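Local coordinates for protein argonaute (Marinitoga piezophila, PDB 5I4A), which uses short 5'-hydroxyl RNA guides to recognise complementary single-stranded DNA and cleave it, possibly defending its bacterial host against mobile genetic elements, at residues I516-D519 with I523-I526; I528-I533 with T538-V543. All coordinates share one frame; numbering follows the deposited sequence.

Contact 1. Residues I516-D519 with I523-I526; sequences ILRD and IEDI
Arg-518, near the end of a strand, holds Glu-524 of the following loop in a salt bridge that carries nearly all of this contact. Along the strand, Ile-516 turns its side chain to Ile-448 and Leu-542, and Leu-517 to helix 621-631. Arg-518 comes next and points at the loop. Its CG lies anti to the backbone N (chi1 173°), and a bend at chi2 carries the guanidinium out to the carboxylate. The grip is end-on and centres on one oxygen: Arg-518 NH1 lies 2.9 Å and Arg-518 NH2 2.8 Å from Glu-524 OE1, both from the same face of the carboxylate plane. The NH2 bond comes in on the syn side, the NH1 bond from well above the plane, and the two flat groups are turned 39° apart. Arg-518 NH2 also reaches Glu-524 OE2 at 3.0 Å, though the place of OE2 is less sure. A weak bond from Ile-523 N, at 3.2 Å, adds to the hold on Glu-524 OE1. An alanine here removes the guanidinium, which would probably leave Glu-524 OE1 without its charged partner and its carboxylate less firmly fixed. Asp-519 ends the strand; it probably binds manganese and belongs to the likely active site with Asp-449 and Asn-627. On the loop side, Asp-525 N-caps helix 526-532, while Glu-524 packs on Leu-450 and Leu-489, bonds through OE2 to His-452 and lies close to Glu-485 of the probable active site. Strand 513-519 lies in the RNase H-type sheet of the PIWI domain, parallel to strands 443-452 and 539-546 next to it.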
ATOM      1  N   ILE A 516       3.653  -8.460 -16.283  1.00 51.55           N
ATOM      2  CA  ILE A 516       2.362  -8.314 -15.620  1.00 51.81           C
ATOM      3  C   ILE A 516       2.631  -8.341 -14.122  1.00 51.30           C
ATOM      4  O   ILE A 516       2.904  -9.399 -13.542  1.00 51.45           O
ATOM      5  CB  ILE A 516       1.365  -9.403 -16.034  1.00 52.93           C
ATOM      6  CG1 ILE A 516       1.061  -9.317 -17.531  1.00 53.24           C
ATOM      7  CG2 ILE A 516       0.079  -9.281 -15.233  1.00 52.97           C
ATOM      8  CD1 ILE A 516       1.969 -10.176 -18.390  1.00 53.46           C
ATOM      9  N   LEU A 517       2.562  -7.172 -13.495  1.00 50.70           N
ATOM     10  CA  LEU A 517       2.783  -7.034 -12.064  1.00 50.17           C
ATOM     11  C   LEU A 517       1.431  -6.919 -11.371  1.00 50.46           C
ATOM     12  O   LEU A 517       0.614  -6.064 -11.729  1.00 50.54           O
ATOM     13  CB  LEU A 517       3.651  -5.813 -11.765  1.00 49.27           C
ATOM     14  CG  LEU A 517       4.727  -5.479 -12.805  1.00 49.01           C
ATOM     15  CD1 LEU A 517       5.464  -4.208 -12.418  1.00 48.13           C
ATOM     16  CD2 LEU A 517       5.706  -6.630 -12.997  1.00 49.13           C
ATOM     17  N   ARG A 518       1.196  -7.786 -10.393  1.00 50.62           N
ATOM     18  CA  ARG A 518      -0.093  -7.897  -9.727  1.00 50.99           C
ATOM     19  C   ARG A 518       0.020  -7.418  -8.286  1.00 50.37           C
ATOM     20  O   ARG A 518       0.950  -7.799  -7.568  1.00 49.96           O
ATOM     21  CB  ARG A 518      -0.591  -9.345  -9.767  1.00 51.76           C
ATOM     22  CG  ARG A 518      -1.843  -9.621  -8.956  1.00 52.14           C
ATOM     23  CD  ARG A 518      -3.059  -8.900  -9.514  1.00 52.48           C
ATOM     24  NE  ARG A 518      -4.281  -9.328  -8.837  1.00 55.81           N
ATOM     25  CZ  ARG A 518      -5.119 -10.242  -9.314  1.00 53.76           C
ATOM     26  NH1 ARG A 518      -4.879 -10.821 -10.482  1.00 54.20           N
ATOM     27  NH2 ARG A 518      -6.200 -10.572  -8.622  1.00 54.12           N
ATOM     28  N   ASP A 519      -0.927  -6.579  -7.871  1.00 50.30           N
ATOM     29  CA  ASP A 519      -1.036  -6.152  -6.478  1.00 49.80           C
ATOM     30  C   ASP A 519      -1.581  -7.320  -5.669  1.00 50.25           C
ATOM     31  O   ASP A 519      -2.788  -7.565  -5.634  1.00 50.81           O
ATOM     32  CB  ASP A 519      -1.932  -4.925  -6.366  1.00 49.65           C
ATOM     33  CG  ASP A 519      -2.119  -4.458  -4.930  1.00 49.16           C
ATOM     34  OD1 ASP A 519      -1.340  -4.883  -4.049  1.00 48.78           O
ATOM     35  OD2 ASP A 519      -3.044  -3.656  -4.686  1.00 56.11           O
ATOM     36  N   ILE A 523      -5.370 -14.785  -7.786  1.00 55.22           N
ATOM     37  CA  ILE A 523      -6.395 -15.702  -7.304  1.00 55.86           C
ATOM     38  C   ILE A 523      -7.392 -16.063  -8.397  1.00 56.68           C
ATOM     39  O   ILE A 523      -8.257 -16.924  -8.186  1.00 57.30           O
ATOM     40  CB  ILE A 523      -7.094 -15.123  -6.055  1.00 58.53           C
ATOM     41  CG1 ILE A 523      -6.042 -14.857  -4.979  1.00 61.39           C
ATOM     42  CG2 ILE A 523      -8.112 -16.080  -5.448  1.00 60.40           C
ATOM     43  CD1 ILE A 523      -5.211 -16.091  -4.643  1.00 62.26           C
ATOM     44  N   GLU A 524      -7.254 -15.479  -9.582  1.00 57.41           N
ATOM     45  CA  GLU A 524      -8.110 -15.812 -10.708  1.00 57.48           C
ATOM     46  C   GLU A 524      -7.653 -17.128 -11.335  1.00 58.58           C
ATOM     47  O   GLU A 524      -6.658 -17.733 -10.926  1.00 57.73           O
ATOM     48  CB  GLU A 524      -8.106 -14.677 -11.732  1.00 57.31           C
ATOM     49  CG  GLU A 524      -8.751 -13.379 -11.249  1.00 62.35           C
ATOM     50  CD  GLU A 524      -8.012 -12.747 -10.081  1.00 57.95           C
ATOM     51  OE1 GLU A 524      -6.775 -12.906 -10.000  1.00 58.46           O
ATOM     52  OE2 GLU A 524      -8.669 -12.113  -9.230  1.00 58.33           O
ATOM     53  N   ASP A 525      -8.395 -17.585 -12.340  1.00 61.68           N
ATOM     54  CA  ASP A 525      -8.029 -18.791 -13.081  1.00 63.87           C
ATOM     55  C   ASP A 525      -6.734 -18.513 -13.833  1.00 60.22           C
ATOM     56  O   ASP A 525      -6.742 -17.878 -14.889  1.00 58.89           O
ATOM     57  CB  ASP A 525      -9.152 -19.192 -14.029  1.00 66.21           C
ATOM     58  CG  ASP A 525      -9.112 -20.663 -14.393  1.00 62.32           C
ATOM     59  OD1 ASP A 525      -8.005 -21.239 -14.441  1.00 62.02           O
ATOM     60  OD2 ASP A 525     -10.194 -21.242 -14.626  1.00 61.50           O
ATOM     61  N   ILE A 526      -5.612 -18.996 -13.292  1.00 58.90           N
ATOM     62  CA  ILE A 526      -4.309 -18.557 -13.786  1.00 60.21           C
ATOM     63  C   ILE A 526      -4.056 -19.072 -15.199  1.00 58.70           C
ATOM     64  O   ILE A 526      -3.446 -18.379 -16.023  1.00 58.12           O
ATOM     65  CB  ILE A 526      -3.193 -18.979 -12.808  1.00 58.71           C
ATOM     66  CG1 ILE A 526      -1.888 -18.260 -13.153  1.00 56.69           C
ATOM     67  CG2 ILE A 526      -2.990 -20.490 -12.809  1.00 58.49           C
ATOM     68  CD1 ILE A 526      -2.005 -16.751 -13.134  1.00 56.13           C
TER

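Contact 2. Residues I528-I533 with T538-V543; sequences IIKNFI and TKYTLV
The methyl CG2 of Ile-533 sits over one face of the Tyr-540 ring, a CH-pi contact 3.9 Å from the ring centroid and 29° off its normal. That methyl lies nearer the root of the ring than its hydroxyl end, with Tyr-540 CG 3.5 Å from Ile-533 CG2. The other branch of the isoleucine runs out extended (chi2 163°) to meet Leu-542 tip to tip; Ile-533 CD1 and Leu-542 CD2 are 3.4 Å apart, tighter than usual for two methyls. At the far end of the ring, Lys-530 crosses the tyrosine at about a right angle and bends at chi3 and chi4, which bring its amine to the ring edge. Lys-530 NZ donates to Tyr-540 OH, but the modelled 2.5 Å is very short, and the exact place of the amine is doubtful. Thr-538 CG2 lies 3.1 Å from Ile-533 O. The same carbonyl accepts a hydrogen bond from Tyr-496 OH of helix 485-507, while Ile-533 N bonds to Ile-529 O at 3.0 Å, so the backbone of Ile-533 is held at both ends. Tyr-540 CB points toward the helix segment, and chi1 of 60° sets the ring between backbone N and carbonyl carbon, with one face against Ile-533 CG2. The contact is hydrophobic packing of helix 526-532 on the PIWI sheet, away from the annotated sites: Ile-529 and Phe-532 lean on helix 485-507, Ile-533 and Leu-542 meet Ile-516 of strand 513-519, and Thr-541 and Val-543 turn instead to strand 582-589.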
ATOM      1  N   ILE A 528      -6.259 -19.604 -17.628  1.00 60.14           N
ATOM      2  CA  ILE A 528      -6.980 -18.719 -18.539  1.00 60.32           C
ATOM      3  C   ILE A 528      -6.164 -17.460 -18.806  1.00 59.58           C
ATOM      4  O   ILE A 528      -5.973 -17.054 -19.958  1.00 59.67           O
ATOM      5  CB  ILE A 528      -8.367 -18.375 -17.968  1.00 61.70           C
ATOM      6  CG1 ILE A 528      -9.245 -19.626 -17.882  1.00 61.38           C
ATOM      7  CG2 ILE A 528      -9.036 -17.296 -18.808  1.00 60.63           C
ATOM      8  CD1 ILE A 528      -9.773 -20.100 -19.219  1.00 62.14           C
ATOM      9  N   ILE A 529      -5.674 -16.823 -17.738  1.00 58.85           N
ATOM     10  CA  ILE A 529      -4.808 -15.656 -17.898  1.00 58.10           C
ATOM     11  C   ILE A 529      -3.593 -16.021 -18.733  1.00 60.65           C
ATOM     12  O   ILE A 529      -3.290 -15.368 -19.739  1.00 57.90           O
ATOM     13  CB  ILE A 529      -4.392 -15.092 -16.526  1.00 57.33           C
ATOM     14  CG1 ILE A 529      -5.574 -15.065 -15.574  1.00 57.60           C
ATOM     15  CG2 ILE A 529      -3.844 -13.688 -16.669  1.00 56.61           C
ATOM     16  CD1 ILE A 529      -5.347 -14.279 -14.303  1.00 56.78           C
ATOM     17  N   LYS A 530      -2.902 -17.098 -18.341  1.00 58.05           N
ATOM     18  CA  LYS A 530      -1.663 -17.512 -18.994  1.00 57.91           C
ATOM     19  C   LYS A 530      -1.800 -17.542 -20.512  1.00 60.15           C
ATOM     20  O   LYS A 530      -0.899 -17.101 -21.236  1.00 58.08           O
ATOM     21  CB  LYS A 530      -1.256 -18.891 -18.472  1.00 58.49           C
ATOM     22  CG  LYS A 530       0.234 -19.149 -18.437  1.00 57.67           C
ATOM     23  CD  LYS A 530       0.532 -20.633 -18.546  1.00 58.18           C
ATOM     24  CE  LYS A 530       1.608 -20.899 -19.586  1.00 58.31           C
ATOM     25  NZ  LYS A 530       1.312 -20.192 -20.868  1.00 58.35           N
ATOM     26  N   ASN A 531      -2.933 -18.039 -21.013  1.00 65.74           N
ATOM     27  CA  ASN A 531      -3.087 -18.230 -22.452  1.00 63.11           C
ATOM     28  C   ASN A 531      -3.317 -16.907 -23.176  1.00 65.21           C
ATOM     29  O   ASN A 531      -2.637 -16.608 -24.165  1.00 64.18           O
ATOM     30  CB  ASN A 531      -4.230 -19.205 -22.733  1.00 68.15           C
ATOM     31  CG  ASN A 531      -4.587 -19.271 -24.204  1.00 75.85           C
ATOM     32  OD1 ASN A 531      -3.877 -19.884 -25.002  1.00 77.77           O
ATOM     33  ND2 ASN A 531      -5.694 -18.637 -24.572  1.00 75.86           N
ATOM     34  N   PHE A 532      -4.275 -16.097 -22.708  1.00 59.40           N
ATOM     35  CA  PHE A 532      -4.599 -14.890 -23.464  1.00 59.27           C
ATOM     36  C   PHE A 532      -3.545 -13.803 -23.301  1.00 62.03           C
ATOM     37  O   PHE A 532      -3.536 -12.851 -24.089  1.00 67.47           O
ATOM     38  CB  PHE A 532      -6.001 -14.355 -23.103  1.00 60.01           C
ATOM     39  CG  PHE A 532      -6.108 -13.672 -21.749  1.00 58.90           C
ATOM     40  CD1 PHE A 532      -5.503 -12.444 -21.499  1.00 58.11           C
ATOM     41  CD2 PHE A 532      -6.896 -14.227 -20.753  1.00 59.14           C
ATOM     42  CE1 PHE A 532      -5.625 -11.824 -20.269  1.00 57.57           C
ATOM     43  CE2 PHE A 532      -7.032 -13.606 -19.525  1.00 58.61           C
ATOM     44  CZ  PHE A 532      -6.394 -12.404 -19.281  1.00 57.82           C
ATOM     45  N   ILE A 533      -2.671 -13.909 -22.294  1.00 57.81           N
ATOM     46  CA  ILE A 533      -1.563 -12.964 -22.175  1.00 60.93           C
ATOM     47  C   ILE A 533      -0.733 -12.973 -23.448  1.00 61.77           C
ATOM     48  O   ILE A 533      -0.161 -11.947 -23.840  1.00 63.76           O
ATOM     49  CB  ILE A 533      -0.703 -13.289 -20.937  1.00 65.27           C
ATOM     50  CG1 ILE A 533      -1.464 -12.983 -19.653  1.00 65.35           C
ATOM     51  CG2 ILE A 533       0.580 -12.481 -20.935  1.00 62.73           C
ATOM     52  CD1 ILE A 533      -0.849 -13.640 -18.455  1.00 69.86           C
ATOM     53  N   THR A 538       3.309 -13.723 -27.595  1.00 70.21           N
ATOM     54  CA  THR A 538       4.188 -12.791 -26.903  1.00 62.99           C
ATOM     55  C   THR A 538       4.746 -13.438 -25.641  1.00 56.97           C
ATOM     56  O   THR A 538       4.038 -14.159 -24.929  1.00 51.31           O
ATOM     57  CB  THR A 538       3.462 -11.467 -26.573  1.00 60.24           C
ATOM     58  OG1 THR A 538       4.419 -10.480 -26.167  1.00 59.43           O
ATOM     59  CG2 THR A 538       2.441 -11.643 -25.474  1.00 60.69           C
ATOM     60  N   LYS A 539       6.030 -13.199 -25.392  1.00 54.53           N
ATOM     61  CA  LYS A 539       6.685 -13.702 -24.195  1.00 56.92           C
ATOM     62  C   LYS A 539       6.383 -12.772 -23.025  1.00 64.29           C
ATOM     63  O   LYS A 539       6.261 -11.557 -23.196  1.00 61.65           O
ATOM     64  CB  LYS A 539       8.187 -13.838 -24.452  1.00 58.56           C
ATOM     65  CG  LYS A 539       8.473 -14.870 -25.555  1.00 60.46           C
ATOM     66  CD  LYS A 539       9.844 -14.721 -26.211  1.00 58.14           C
ATOM     67  CE  LYS A 539      10.079 -13.391 -26.877  1.00 61.85           C
ATOM     68  NZ  LYS A 539      11.522 -13.273 -27.237  1.00 60.76           N
ATOM     69  N   TYR A 540       6.211 -13.352 -21.838  1.00 64.32           N
ATOM     70  CA  TYR A 540       5.686 -12.602 -20.707  1.00 56.32           C
ATOM     71  C   TYR A 540       6.256 -13.154 -19.407  1.00 46.62           C
ATOM     72  O   TYR A 540       6.986 -14.150 -19.390  1.00 41.80           O
ATOM     73  CB  TYR A 540       4.155 -12.654 -20.679  1.00 51.33           C
ATOM     74  CG  TYR A 540       3.634 -14.063 -20.557  1.00 51.20           C
ATOM     75  CD1 TYR A 540       3.394 -14.829 -21.686  1.00 42.79           C
ATOM     76  CD2 TYR A 540       3.403 -14.637 -19.311  1.00 50.14           C
ATOM     77  CE1 TYR A 540       2.932 -16.116 -21.587  1.00 49.32           C
ATOM     78  CE2 TYR A 540       2.939 -15.933 -19.202  1.00 52.63           C
ATOM     79  CZ  TYR A 540       2.706 -16.664 -20.349  1.00 54.88           C
ATOM     80  OH  TYR A 540       2.249 -17.951 -20.279  1.00 64.89           O
ATOM     81  N   THR A 541       5.900 -12.492 -18.309  1.00 44.18           N
ATOM     82  CA  THR A 541       6.200 -12.963 -16.966  1.00 43.84           C
ATOM     83  C   THR A 541       5.075 -12.519 -16.043  1.00 39.84           C
ATOM     84  O   THR A 541       4.548 -11.412 -16.183  1.00 43.74           O
ATOM     85  CB  THR A 541       7.548 -12.433 -16.461  1.00 37.55           C
ATOM     86  OG1 THR A 541       7.725 -12.806 -15.088  1.00 36.44           O
ATOM     87  CG2 THR A 541       7.619 -10.912 -16.587  1.00 51.05           C
ATOM     88  N   LEU A 542       4.701 -13.392 -15.114  1.00 39.16           N
ATOM     89  CA  LEU A 542       3.642 -13.119 -14.150  1.00 39.34           C
ATOM     90  C   LEU A 542       4.277 -12.898 -12.786  1.00 42.29           C
ATOM     91  O   LEU A 542       4.985 -13.773 -12.277  1.00 35.50           O
ATOM     92  CB  LEU A 542       2.631 -14.262 -14.103  1.00 46.17           C
ATOM     93  CG  LEU A 542       1.909 -14.463 -15.434  1.00 46.38           C
ATOM     94  CD1 LEU A 542       0.737 -15.423 -15.286  1.00 44.67           C
ATOM     95  CD2 LEU A 542       1.457 -13.115 -15.967  1.00 42.72           C
ATOM     96  N   VAL A 543       4.021 -11.731 -12.199  1.00 38.33           N
ATOM     97  CA  VAL A 543       4.714 -11.281 -11.001  1.00 43.02           C
ATOM     98  C   VAL A 543       3.685 -10.918  -9.940  1.00 39.50           C
ATOM     99  O   VAL A 543       2.745 -10.162 -10.210  1.00 34.92           O
ATOM    100  CB  VAL A 543       5.629 -10.079 -11.296  1.00 46.33           C
ATOM    101  CG1 VAL A 543       6.346  -9.648 -10.037  1.00 43.69           C
ATOM    102  CG2 VAL A 543       6.621 -10.417 -12.400  1.00 34.48           C
TER

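Running from the N terminus, strand 513-519 leads into the loop that contact 1 closes back on it, and helix 526-532 starts as that loop ends. Contact 2 then opens, folding the same helix against the next strand, 539-546. The two contacts follow in series, neither nested nor crossed, and together span a beta-alpha-beta crossover whose strands are parallel neighbours. Backbone bonds join the strands directly: Arg-518 N lies 2.8 Å from Val-543 O, and Ile-516 O 2.9 Å from Val-543 N. Ile-516 also bridges the side chains, with its CD1 3.7 Å from Ile-533 CG2. The strand end carrying the probable metal ligand Asp-519 is joined in this way to helix 526-532 and strand 539-546.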